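Local atomic coordinates of tryptophanyl-tRNA synthetase (Aeropyrum pernix, PDB entry 3A04), a protein that catalyses the ATP-dependent attachment of L-tryptophan to its cognate tRNA, releasing AMP and diphosphate, as a class I aminoacyl-tRNA synthetase. Residues A172-E175 with E180-P183; F24-F29 with S243-L248; A111-F114 with R118-R121; D195-Q200 with R223-L228. All blocks are in the same frame, centred on the assembly; numbering follows the deposited sequence.

Contact 1 (A172-E175 with E180-P183); sequences AEME and ELTP
In the connection between helix 171-178 and helix 183-197, Leu-181 folds back against Met-174 and Glu-175 on the helix just completed. The isobutyl group enters end first: Leu-181 CD1 lies 3.7 Å from Met-174 CB, while CD2 reaches the backbone between the two helix residues, 3.8 Å from Glu-175 N. With CG anti to the carbonyl carbon (chi1 -72°) and the chain extended beyond it, Met-174 leads its end away from Leu-181; the side chain packs on Met-186 and Leu-190 of helix 183-197 and on Pro-183 of the second subunit. Glu-175 crosses the leucine at about a right angle. Its OE2 accepts a bond from a water at 2.7 Å, and the same water accepts one from Leu-181 N at 3.1 Å, bridging carboxylate and loop backbone. One residue on, Thr-182 OG1 bonds Lys-185 N and caps helix 183-197. Shortening Leu-181 to an alanine would probably take the leucine methyls from Met-174 CB and the backbone at Glu-175 and open a gap beneath the loop. The two segments share no direct hydrogen bond, so across them the link is apolar packing of Leu-181 plus one water between its N and the Glu-175 carboxylate.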
loop_
_atom_site.group_PDB
_atom_site.type_symbol
_atom_site.label_atom_id
_atom_site.label_comp_id
_atom_site.label_asym_id
_atom_site.label_seq_id
_atom_site.Cartn_x
_atom_site.Cartn_y
_atom_site.Cartn_z
ATOM N N ALA A 172 6.099 -15.535 5.591
ATOM C CA ALA A 172 6.047 -16.454 6.797
ATOM C C ALA A 172 5.825 -15.658 8.110
ATOM O O ALA A 172 5.022 -16.039 8.970
ATOM C CB ALA A 172 7.330 -17.304 6.908
ATOM N N GLU A 173 6.535 -14.545 8.265
ATOM C CA GLU A 173 6.283 -13.686 9.420
ATOM C C GLU A 173 4.830 -13.240 9.509
ATOM O O GLU A 173 4.214 -13.302 10.560
ATOM C CB GLU A 173 7.192 -12.472 9.359
ATOM C CG GLU A 173 8.659 -12.863 9.544
ATOM C CD GLU A 173 9.570 -11.655 9.548
ATOM O OE1 GLU A 173 9.589 -10.898 8.565
ATOM O OE2 GLU A 173 10.282 -11.477 10.544
ATOM N N MET A 174 4.279 -12.782 8.402
ATOM C CA MET A 174 2.912 -12.331 8.434
ATOM C C MET A 174 1.951 -13.482 8.671
ATOM O O MET A 174 1.065 -13.377 9.508
ATOM C CB MET A 174 2.591 -11.631 7.128
ATOM C CG MET A 174 3.239 -10.300 6.982
ATOM S SD MET A 174 2.447 -9.648 5.483
ATOM C CE MET A 174 3.279 -8.156 5.367
ATOM N N GLU A 175 2.156 -14.585 7.958
ATOM C CA GLU A 175 1.393 -15.810 8.176
ATOM C C GLU A 175 1.301 -16.203 9.658
ATOM O O GLU A 175 0.194 -16.516 10.155
ATOM C CB GLU A 175 1.932 -16.961 7.300
ATOM C CG GLU A 175 1.413 -16.887 5.856
ATOM C CD GLU A 175 2.250 -17.611 4.734
ATOM O OE1 GLU A 175 3.131 -18.465 5.037
ATOM O OE2 GLU A 175 1.991 -17.309 3.513
ATOM N N GLU A 180 -3.904 -17.297 6.929
ATOM C CA GLU A 180 -3.894 -17.153 5.445
ATOM C C GLU A 180 -3.708 -15.751 4.914
ATOM O O GLU A 180 -4.418 -14.814 5.262
ATOM C CB GLU A 180 -5.146 -17.754 4.815
ATOM C CG GLU A 180 -5.332 -19.252 5.123
ATOM C CD GLU A 180 -4.625 -20.171 4.110
ATOM O OE1 GLU A 180 -5.315 -20.684 3.179
ATOM O OE2 GLU A 180 -3.390 -20.374 4.261
ATOM N N LEU A 181 -2.756 -15.607 4.024
ATOM C CA LEU A 181 -2.279 -14.300 3.649
ATOM C C LEU A 181 -2.815 -13.666 2.365
ATOM O O LEU A 181 -2.079 -13.590 1.318
ATOM C CB LEU A 181 -0.800 -14.392 3.535
ATOM C CG LEU A 181 -0.052 -14.275 4.835
ATOM C CD1 LEU A 181 1.195 -13.583 4.345
ATOM C CD2 LEU A 181 -0.795 -13.432 5.939
ATOM N N THR A 182 -4.050 -13.160 2.429
ATOM C CA THR A 182 -4.681 -12.622 1.247
ATOM C C THR A 182 -3.934 -11.307 0.932
ATOM O O THR A 182 -3.290 -10.732 1.829
ATOM C CB THR A 182 -6.228 -12.364 1.477
ATOM O OG1 THR A 182 -6.427 -11.369 2.512
ATOM C CG2 THR A 182 -6.989 -13.691 1.862
ATOM N N PRO A 183 -3.992 -10.836 -0.323
ATOM C CA PRO A 183 -3.472 -9.471 -0.513
ATOM C C PRO A 183 -4.051 -8.453 0.496
ATOM O O PRO A 183 -3.296 -7.597 1.053
ATOM C CB PRO A 183 -3.834 -9.164 -1.964
ATOM C CG PRO A 183 -3.819 -10.655 -2.645
ATOM C CD PRO A 183 -4.502 -11.441 -1.581
HETATM O O HOH W 1 -0.630 -17.849 3.455
#

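Contact 2 (F24-F29 with S243-L248); sequences FGIRPF and STYHKL
Tyr-245 OH, at the end of the ring on which Ile-26 lies, is hydrogen-bonded to Asp-219 OD1 at the start of helix 219-231 and also sits 2.8 Å from Ser-243 OG. Held by Asp-219, the phenol offers one face to the isoleucine. Ile-26 CD1 stands over that face, 3.9 Å from the centroid of the Tyr-245 ring and 26° off its normal, in a CH-pi contact displaced toward the hydroxyl end; its closest atom is Tyr-245 CZ at 3.5 Å. With Ile-26 CG1 anti to the carbonyl carbon (chi1 -56°) and CG2 anti to the backbone N, both branches reach the ring: CG2 lies on the same side of its plane, by the CD1-CE1 edge, 3.7 Å from Tyr-245 CE1. Ile-26 follows Gly-25, the positive-phi C-prime residue of a Schellman motif that ends helix 18-22. Strands 27-28 and 242-246 belong to one mixed sheet but are not neighbours: strand 52-56 runs between them, antiparallel to both, and shares backbone hydrogen bonds with Arg-27 and Phe-29 on one flank and Ser-243 on the other. The side chains therefore meet across it. Thr-244 CG2 approaches the edge of the Phe-29 ring, near its plane, 4.0 Å from CE1, the two side chains running alongside in the same direction.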
loop_
_atom_site.group_PDB
_atom_site.type_symbol
_atom_site.label_atom_id
_atom_site.label_comp_id
_atom_site.label_asym_id
_atom_site.label_seq_id
_atom_site.Cartn_x
_atom_site.Cartn_y
_atom_site.Cartn_z
ATOM N N PHE A 24 8.004 -12.133 26.100
ATOM C CA PHE A 24 7.882 -11.145 25.026
ATOM C C PHE A 24 8.249 -9.759 25.520
ATOM O O PHE A 24 8.019 -8.712 24.847
ATOM C CB PHE A 24 6.465 -11.221 24.475
ATOM C CG PHE A 24 6.131 -12.577 23.949
ATOM C CD1 PHE A 24 6.774 -13.071 22.824
ATOM C CD2 PHE A 24 5.230 -13.389 24.608
ATOM C CE1 PHE A 24 6.509 -14.335 22.335
ATOM C CE2 PHE A 24 4.946 -14.673 24.127
ATOM C CZ PHE A 24 5.579 -15.139 22.992
ATOM N N GLY A 25 8.824 -9.739 26.712
ATOM C CA GLY A 25 9.324 -8.492 27.308
ATOM C C GLY A 25 8.194 -7.653 27.906
ATOM O O GLY A 25 8.352 -6.434 28.160
ATOM N N ILE A 26 7.050 -8.287 28.106
ATOM C CA ILE A 26 5.946 -7.614 28.819
ATOM C C ILE A 26 6.121 -7.715 30.338
ATOM O O ILE A 26 6.246 -8.827 30.883
ATOM C CB ILE A 26 4.608 -8.199 28.392
ATOM C CG1 ILE A 26 4.482 -8.088 26.853
ATOM C CG2 ILE A 26 3.481 -7.542 29.183
ATOM C CD1 ILE A 26 3.241 -8.843 26.274
ATOM N N ARG A 27 6.091 -6.573 30.995
ATOM C CA ARG A 27 6.335 -6.446 32.430
ATOM C C ARG A 27 5.078 -6.150 33.245
ATOM O O ARG A 27 4.112 -5.595 32.708
ATOM C CB ARG A 27 7.285 -5.271 32.633
ATOM C CG ARG A 27 8.542 -5.421 31.790
ATOM C CD ARG A 27 9.741 -5.999 32.579
ATOM N NE ARG A 27 9.533 -7.371 32.998
ATOM C CZ ARG A 27 9.975 -7.919 34.143
ATOM N NH1 ARG A 27 10.609 -7.224 35.082
ATOM N NH2 ARG A 27 9.732 -9.189 34.384
ATOM N N PRO A 28 5.104 -6.452 34.572
ATOM C CA PRO A 28 3.989 -5.963 35.442
ATOM C C PRO A 28 3.898 -4.467 35.366
ATOM O O PRO A 28 4.948 -3.762 35.449
ATOM C CB PRO A 28 4.440 -6.340 36.864
ATOM C CG PRO A 28 5.281 -7.664 36.608
ATOM C CD PRO A 28 6.100 -7.246 35.333
ATOM N N PHE A 29 2.660 -3.972 35.247
ATOM C CA PHE A 29 2.439 -2.528 35.231
ATOM C C PHE A 29 2.959 -1.822 36.459
ATOM O O PHE A 29 3.318 -0.621 36.426
ATOM C CB PHE A 29 0.919 -2.160 35.028
ATOM C CG PHE A 29 0.712 -0.697 34.704
ATOM C CD1 PHE A 29 0.788 -0.249 33.403
ATOM C CD2 PHE A 29 0.488 0.211 35.705
ATOM C CE1 PHE A 29 0.682 1.123 33.094
ATOM C CE2 PHE A 29 0.287 1.523 35.405
ATOM C CZ PHE A 29 0.448 1.989 34.091
ATOM N N SER A 243 3.700 -0.110 24.889
ATOM C CA SER A 243 2.389 -0.641 24.988
ATOM C C SER A 243 1.947 -0.781 26.440
ATOM O O SER A 243 2.790 -0.901 27.373
ATOM C CB SER A 243 2.308 -1.990 24.255
ATOM O OG SER A 243 3.421 -2.836 24.551
ATOM N N THR A 244 0.634 -0.755 26.667
ATOM C CA THR A 244 0.085 -1.113 28.000
ATOM C C THR A 244 -0.870 -2.219 27.663
ATOM O O THR A 244 -1.333 -2.268 26.501
ATOM C CB THR A 244 -0.644 0.008 28.741
ATOM O OG1 THR A 244 -1.679 0.555 27.896
ATOM C CG2 THR A 244 0.318 1.191 29.123
ATOM N N TYR A 245 -1.155 -3.105 28.630
ATOM C CA TYR A 245 -1.895 -4.355 28.358
ATOM C C TYR A 245 -3.062 -4.453 29.299
ATOM O O TYR A 245 -2.877 -4.272 30.510
ATOM C CB TYR A 245 -1.048 -5.657 28.477
ATOM C CG TYR A 245 -0.002 -5.686 27.441
ATOM C CD1 TYR A 245 1.228 -5.078 27.684
ATOM C CD2 TYR A 245 -0.241 -6.282 26.196
ATOM C CE1 TYR A 245 2.237 -5.030 26.705
ATOM C CE2 TYR A 245 0.783 -6.253 25.204
ATOM C CZ TYR A 245 2.008 -5.659 25.499
ATOM O OH TYR A 245 3.000 -5.563 24.538
ATOM N N HIS A 246 -4.259 -4.631 28.727
ATOM C CA HIS A 246 -5.439 -4.708 29.570
ATOM C C HIS A 246 -6.059 -6.111 29.466
ATOM O O HIS A 246 -5.941 -6.766 28.444
ATOM C CB HIS A 246 -6.445 -3.578 29.241
ATOM C CG HIS A 246 -6.837 -3.507 27.788
ATOM N ND1 HIS A 246 -6.663 -2.377 27.032
ATOM C CD2 HIS A 246 -7.384 -4.424 26.961
ATOM C CE1 HIS A 246 -7.069 -2.596 25.797
ATOM N NE2 HIS A 246 -7.533 -3.828 25.727
ATOM N N LYS A 247 -6.728 -6.581 30.526
ATOM C CA LYS A 247 -7.508 -7.828 30.420
ATOM C C LYS A 247 -8.788 -7.488 29.714
ATOM O O LYS A 247 -9.373 -6.477 30.003
ATOM C CB LYS A 247 -7.880 -8.348 31.813
ATOM C CG LYS A 247 -6.652 -8.405 32.766
ATOM C CD LYS A 247 -7.090 -8.343 34.234
ATOM C CE LYS A 247 -7.105 -9.743 34.818
ATOM N NZ LYS A 247 -7.124 -9.582 36.297
ATOM N N LEU A 248 -9.221 -8.299 28.787
ATOM C CA LEU A 248 -10.482 -8.030 28.094
ATOM C C LEU A 248 -11.711 -8.297 29.024
ATOM O O LEU A 248 -11.741 -9.276 29.786
ATOM C CB LEU A 248 -10.580 -8.932 26.864
ATOM C CG LEU A 248 -9.566 -8.770 25.684
ATOM C CD1 LEU A 248 -8.138 -8.960 26.176
ATOM C CD2 LEU A 248 -9.851 -9.819 24.567
#

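Contact 3 (A111-F114 with R118-R121); sequences AEAF and RIGR
Ala-113 O accepts a nearly straight bond from Ile-119 N (2.8 Å, 170° at the hydrogen), the donor standing well above the carbonyl plane and not on a lone pair. Beside it Arg-118 N makes only a weak bond to Phe-114 O, at 3.1 Å. A CA-H...O contact from Phe-114 CA to Ile-119 O, 3.4 Å long, adds a third backbone link. Together they close the C-terminal end of helix 110-115, where Arg-118 leaves helical geometry with positive phi; Gly-120 then serves as N-cap residue of helix 121-139, so the chain passes from one helix to the next in a tight turn. Outside these backbone bonds the side chains pack on two flanks. Ala-113 CB meets Ile-119 CD1 at 4.1 Å; Ala-113 also touches Met-78, just before the 'HIGH' region, and Ile-119 touches Ser-80 within it. On the other flank Arg-121, bent at chi2 (-73°) and chi3 (-62°), brings its CD 3.6 Å from Phe-114 CD1, oblique to the ring. The guanidinium plane is nearly perpendicular to the phenyl, and its nitrogens go elsewhere: NH1 to Asp-110 in a salt bridge, NH2 to Phe-372 O and Thr-152 OG1. A serine in place of Phe-114 would probably uncover the methylenes of Arg-121 and leave Leu-164 of the second subunit without the ring it packs on.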
loop_
_atom_site.group_PDB
_atom_site.type_symbol
_atom_site.label_atom_id
_atom_site.label_comp_id
_atom_site.label_asym_id
_atom_site.label_seq_id
_atom_site.Cartn_x
_atom_site.Cartn_y
_atom_site.Cartn_z
ATOM N N ALA A 111 -9.708 1.388 5.335
ATOM C CA ALA A 111 -9.109 0.617 4.276
ATOM C C ALA A 111 -9.291 -0.920 4.573
ATOM O O ALA A 111 -9.745 -1.726 3.721
ATOM C CB ALA A 111 -7.557 0.989 4.175
ATOM N N GLU A 112 -8.994 -1.299 5.797
ATOM C CA GLU A 112 -9.203 -2.695 6.199
ATOM C C GLU A 112 -10.686 -3.074 6.118
ATOM O O GLU A 112 -11.035 -4.201 5.654
ATOM C CB GLU A 112 -8.655 -2.925 7.599
ATOM C CG GLU A 112 -8.699 -4.402 7.986
ATOM C CD GLU A 112 -8.098 -4.670 9.384
ATOM O OE1 GLU A 112 -7.378 -3.792 9.945
ATOM O OE2 GLU A 112 -8.293 -5.811 9.857
ATOM N N ALA A 113 -11.551 -2.162 6.558
ATOM C CA ALA A 113 -13.021 -2.387 6.507
ATOM C C ALA A 113 -13.443 -2.724 5.075
ATOM O O ALA A 113 -14.210 -3.682 4.825
ATOM C CB ALA A 113 -13.798 -1.104 6.981
ATOM N N PHE A 114 -12.925 -1.956 4.107
ATOM C CA PHE A 114 -13.266 -2.186 2.717
ATOM C C PHE A 114 -12.664 -3.507 2.228
ATOM O O PHE A 114 -13.374 -4.382 1.695
ATOM C CB PHE A 114 -12.809 -1.035 1.804
ATOM C CG PHE A 114 -13.168 -1.257 0.351
ATOM C CD1 PHE A 114 -14.437 -0.901 -0.104
ATOM C CD2 PHE A 114 -12.234 -1.876 -0.546
ATOM C CE1 PHE A 114 -14.774 -1.110 -1.431
ATOM C CE2 PHE A 114 -12.542 -2.089 -1.887
ATOM C CZ PHE A 114 -13.818 -1.684 -2.322
ATOM N N ARG A 118 -15.122 -6.177 3.572
ATOM C CA ARG A 118 -16.046 -5.955 2.474
ATOM C C ARG A 118 -17.117 -4.973 2.867
ATOM O O ARG A 118 -18.250 -5.085 2.445
ATOM C CB ARG A 118 -16.677 -7.285 1.964
ATOM C CG ARG A 118 -15.727 -8.187 1.181
ATOM C CD ARG A 118 -16.318 -9.644 0.902
ATOM N NE ARG A 118 -16.564 -10.327 2.183
ATOM C CZ ARG A 118 -17.718 -10.898 2.561
ATOM N NH1 ARG A 118 -18.766 -10.945 1.732
ATOM N NH2 ARG A 118 -17.826 -11.448 3.772
ATOM N N ILE A 119 -16.762 -3.999 3.680
ATOM C CA ILE A 119 -17.691 -2.940 4.052
ATOM C C ILE A 119 -17.599 -1.769 3.071
ATOM O O ILE A 119 -16.496 -1.218 2.849
ATOM C CB ILE A 119 -17.380 -2.462 5.463
ATOM C CG1 ILE A 119 -17.678 -3.612 6.446
ATOM C CG2 ILE A 119 -18.196 -1.246 5.867
ATOM C CD1 ILE A 119 -17.142 -3.246 7.808
ATOM N N GLY A 120 -18.748 -1.370 2.518
ATOM C CA GLY A 120 -18.806 -0.220 1.583
ATOM C C GLY A 120 -18.196 1.083 2.050
ATOM O O GLY A 120 -18.156 1.392 3.265
ATOM N N ARG A 121 -17.756 1.911 1.088
ATOM C CA ARG A 121 -17.084 3.173 1.404
ATOM C C ARG A 121 -18.019 4.089 2.138
ATOM O O ARG A 121 -17.672 4.664 3.174
ATOM C CB ARG A 121 -16.500 3.865 0.137
ATOM C CG ARG A 121 -15.601 2.915 -0.641
ATOM C CD ARG A 121 -14.205 2.682 0.106
ATOM N NE ARG A 121 -13.484 3.961 0.202
ATOM C CZ ARG A 121 -12.720 4.324 1.218
ATOM N NH1 ARG A 121 -12.659 3.573 2.356
ATOM N NH2 ARG A 121 -12.098 5.475 1.157
#

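Contact 4 (D195-Q200 with R223-L228); sequences DILHVQ and RLTRDL
Ile-196 and Thr-225 mark the closest approach of the two backbones, their CA atoms 7.7 Å apart, with no hydrogen bond crossing between them. Residues 195-197 are helical, and helical phi/psi continue through Gln-200. Segment 223-228 is regular, an inner portion of helix 219-231. Into the space between, Thr-225 projects its methyl. CG2 is 3.7 Å from Leu-197 CG and 3.9 Å from both CB and CG2 of Ile-196, so a single methyl is received between two branched side chains. The chi1 of -59° sets Thr-225 CG2 opposite its own backbone N and turns OG1 back along the helix to bond His-221 O, one turn earlier; the buried hydroxyl is thus satisfied locally and can lie 3.9 Å from apolar Ile-196 CD1. Leu-197 and Thr-225 pass alongside, running opposite ways. Ala-193, one turn before Leu-197, extends the interface by touching both Thr-225 and Leu-228. Phe-165 of helix 156-165 packs on Leu-197 and Leu-228, while Ile-196 rests on Val-212 of strand 210-215, the strand from which the beta-alpha-beta crossover runs through helix 219-231 to parallel strand 242-246.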
loop_
_atom_site.group_PDB
_atom_site.type_symbol
_atom_site.label_atom_id
_atom_site.label_comp_id
_atom_site.label_asym_id
_atom_site.label_seq_id
_atom_site.Cartn_x
_atom_site.Cartn_y
_atom_site.Cartn_z
ATOM N N ASP A 195 -0.024 2.863 10.916
ATOM C CA ASP A 195 -0.859 3.633 11.895
ATOM C C ASP A 195 -0.032 3.938 13.178
ATOM O O ASP A 195 -0.005 5.065 13.665
ATOM C CB ASP A 195 -2.132 2.823 12.286
ATOM C CG ASP A 195 -3.162 2.796 11.159
ATOM O OD1 ASP A 195 -3.173 3.762 10.329
ATOM O OD2 ASP A 195 -3.912 1.801 11.039
ATOM N N ILE A 196 0.627 2.923 13.739
ATOM C CA ILE A 196 1.439 3.147 14.959
ATOM C C ILE A 196 2.666 4.045 14.739
ATOM O O ILE A 196 2.927 4.999 15.506
ATOM C CB ILE A 196 1.873 1.770 15.541
ATOM C CG1 ILE A 196 0.590 0.998 15.921
ATOM C CG2 ILE A 196 2.893 1.964 16.697
ATOM C CD1 ILE A 196 0.782 -0.586 16.115
ATOM N N LEU A 197 3.431 3.754 13.696
ATOM C CA LEU A 197 4.750 4.379 13.543
ATOM C C LEU A 197 4.678 5.731 12.864
ATOM O O LEU A 197 5.588 6.474 13.038
ATOM C CB LEU A 197 5.618 3.434 12.684
ATOM C CG LEU A 197 5.945 2.134 13.450
ATOM C CD1 LEU A 197 6.579 1.140 12.515
ATOM C CD2 LEU A 197 6.830 2.316 14.726
ATOM N N HIS A 198 3.655 6.052 12.030
ATOM C CA HIS A 198 3.732 7.266 11.198
ATOM C C HIS A 198 3.734 8.528 12.065
ATOM O O HIS A 198 4.189 9.562 11.634
ATOM C CB HIS A 198 2.549 7.395 10.191
ATOM C CG HIS A 198 1.258 7.869 10.814
ATOM N ND1 HIS A 198 0.502 7.087 11.666
ATOM C CD2 HIS A 198 0.589 9.063 10.699
ATOM C CE1 HIS A 198 -0.586 7.759 12.040
ATOM N NE2 HIS A 198 -0.542 8.970 11.494
ATOM N N VAL A 199 3.193 8.456 13.289
ATOM C CA VAL A 199 3.147 9.668 14.134
ATOM C C VAL A 199 4.533 10.200 14.537
ATOM O O VAL A 199 4.699 11.380 14.929
ATOM C CB VAL A 199 2.280 9.441 15.445
ATOM C CG1 VAL A 199 0.908 8.984 15.048
ATOM C CG2 VAL A 199 2.995 8.503 16.489
ATOM N N GLN A 200 5.516 9.332 14.375
ATOM C CA GLN A 200 6.928 9.686 14.577
ATOM C C GLN A 200 7.536 10.542 13.457
ATOM O O GLN A 200 8.555 11.187 13.661
ATOM C CB GLN A 200 7.726 8.387 14.655
ATOM C CG GLN A 200 7.297 7.516 15.826
ATOM C CD GLN A 200 8.343 6.387 16.038
ATOM O OE1 GLN A 200 9.562 6.637 16.086
ATOM N NE2 GLN A 200 7.883 5.244 16.291
ATOM N N ARG A 223 4.706 -6.705 17.954
ATOM C CA ARG A 223 6.088 -7.092 17.926
ATOM C C ARG A 223 6.575 -6.987 16.485
ATOM O O ARG A 223 7.734 -6.641 16.235
ATOM C CB ARG A 223 6.198 -8.553 18.488
ATOM C CG ARG A 223 6.036 -8.583 20.023
ATOM C CD ARG A 223 6.561 -9.942 20.629
ATOM N NE ARG A 223 6.130 -11.115 19.859
ATOM C CZ ARG A 223 5.041 -11.838 20.140
ATOM N NH1 ARG A 223 4.265 -11.490 21.141
ATOM N NH2 ARG A 223 4.714 -12.907 19.431
ATOM N N LEU A 224 5.720 -7.334 15.527
ATOM C CA LEU A 224 6.130 -7.190 14.129
ATOM C C LEU A 224 6.357 -5.667 13.834
ATOM O O LEU A 224 7.315 -5.303 13.169
ATOM C CB LEU A 224 5.109 -7.775 13.150
ATOM C CG LEU A 224 5.335 -7.486 11.652
ATOM C CD1 LEU A 224 6.657 -8.180 11.165
ATOM C CD2 LEU A 224 4.123 -7.930 10.756
ATOM N N THR A 225 5.495 -4.811 14.355
ATOM C CA THR A 225 5.658 -3.315 14.254
ATOM C C THR A 225 6.985 -2.854 14.851
ATOM O O THR A 225 7.681 -2.024 14.253
ATOM C CB THR A 225 4.436 -2.577 14.918
ATOM O OG1 THR A 225 3.249 -3.010 14.228
ATOM C CG2 THR A 225 4.508 -1.034 14.787
ATOM N N ARG A 226 7.353 -3.393 16.015
ATOM C CA ARG A 226 8.624 -2.986 16.646
ATOM C C ARG A 226 9.761 -3.500 15.790
ATOM O O ARG A 226 10.712 -2.803 15.610
ATOM C CB ARG A 226 8.730 -3.595 18.040
ATOM C CG ARG A 226 7.791 -2.886 19.061
ATOM C CD ARG A 226 7.592 -3.810 20.309
ATOM N NE ARG A 226 8.836 -4.033 21.091
ATOM C CZ ARG A 226 9.333 -3.184 21.989
ATOM N NH1 ARG A 226 8.791 -1.968 22.250
ATOM N NH2 ARG A 226 10.450 -3.523 22.618
ATOM N N ASP A 227 9.645 -4.720 15.235
ATOM C CA ASP A 227 10.675 -5.171 14.251
ATOM C C ASP A 227 10.787 -4.260 13.021
ATOM O O ASP A 227 11.884 -3.955 12.591
ATOM C CB ASP A 227 10.491 -6.587 13.779
ATOM C CG ASP A 227 10.659 -7.612 14.933
ATOM O OD1 ASP A 227 11.198 -7.254 15.987
ATOM O OD2 ASP A 227 10.095 -8.725 14.828
ATOM N N LEU A 228 9.656 -3.898 12.419
ATOM C CA LEU A 228 9.656 -2.958 11.322
ATOM C C LEU A 228 10.381 -1.633 11.680
ATOM O O LEU A 228 11.237 -1.145 10.894
ATOM C CB LEU A 228 8.220 -2.750 10.733
ATOM C CG LEU A 228 7.662 -3.874 9.869
ATOM C CD1 LEU A 228 6.124 -3.586 9.716
ATOM C CD2 LEU A 228 8.396 -3.849 8.454
#

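Contacts 2 and 4 adjoin, their centres 17 Å apart: helix 219-231, which takes part in contact 4, leads into strand 242-246 of contact 2, and Phe-24 CD1 packs 3.4 Å from Arg-223 NH1. Helix 183-197 connects contact 1, at its start, with contact 4 at its far end; their centres are about 18 Å apart. Contacts 1 and 3, with centres about 19 Å apart, both meet the second subunit, whereas contacts 2 and 3 lie about 30 Å apart on opposite sides of the chain's centre. Toward the ATP-binding signatures, contact 3 touches Ser-80 of the 'HIGH' region, and Leu-248 of contact 2 touches Lys-256 of the 'KMSKS' region.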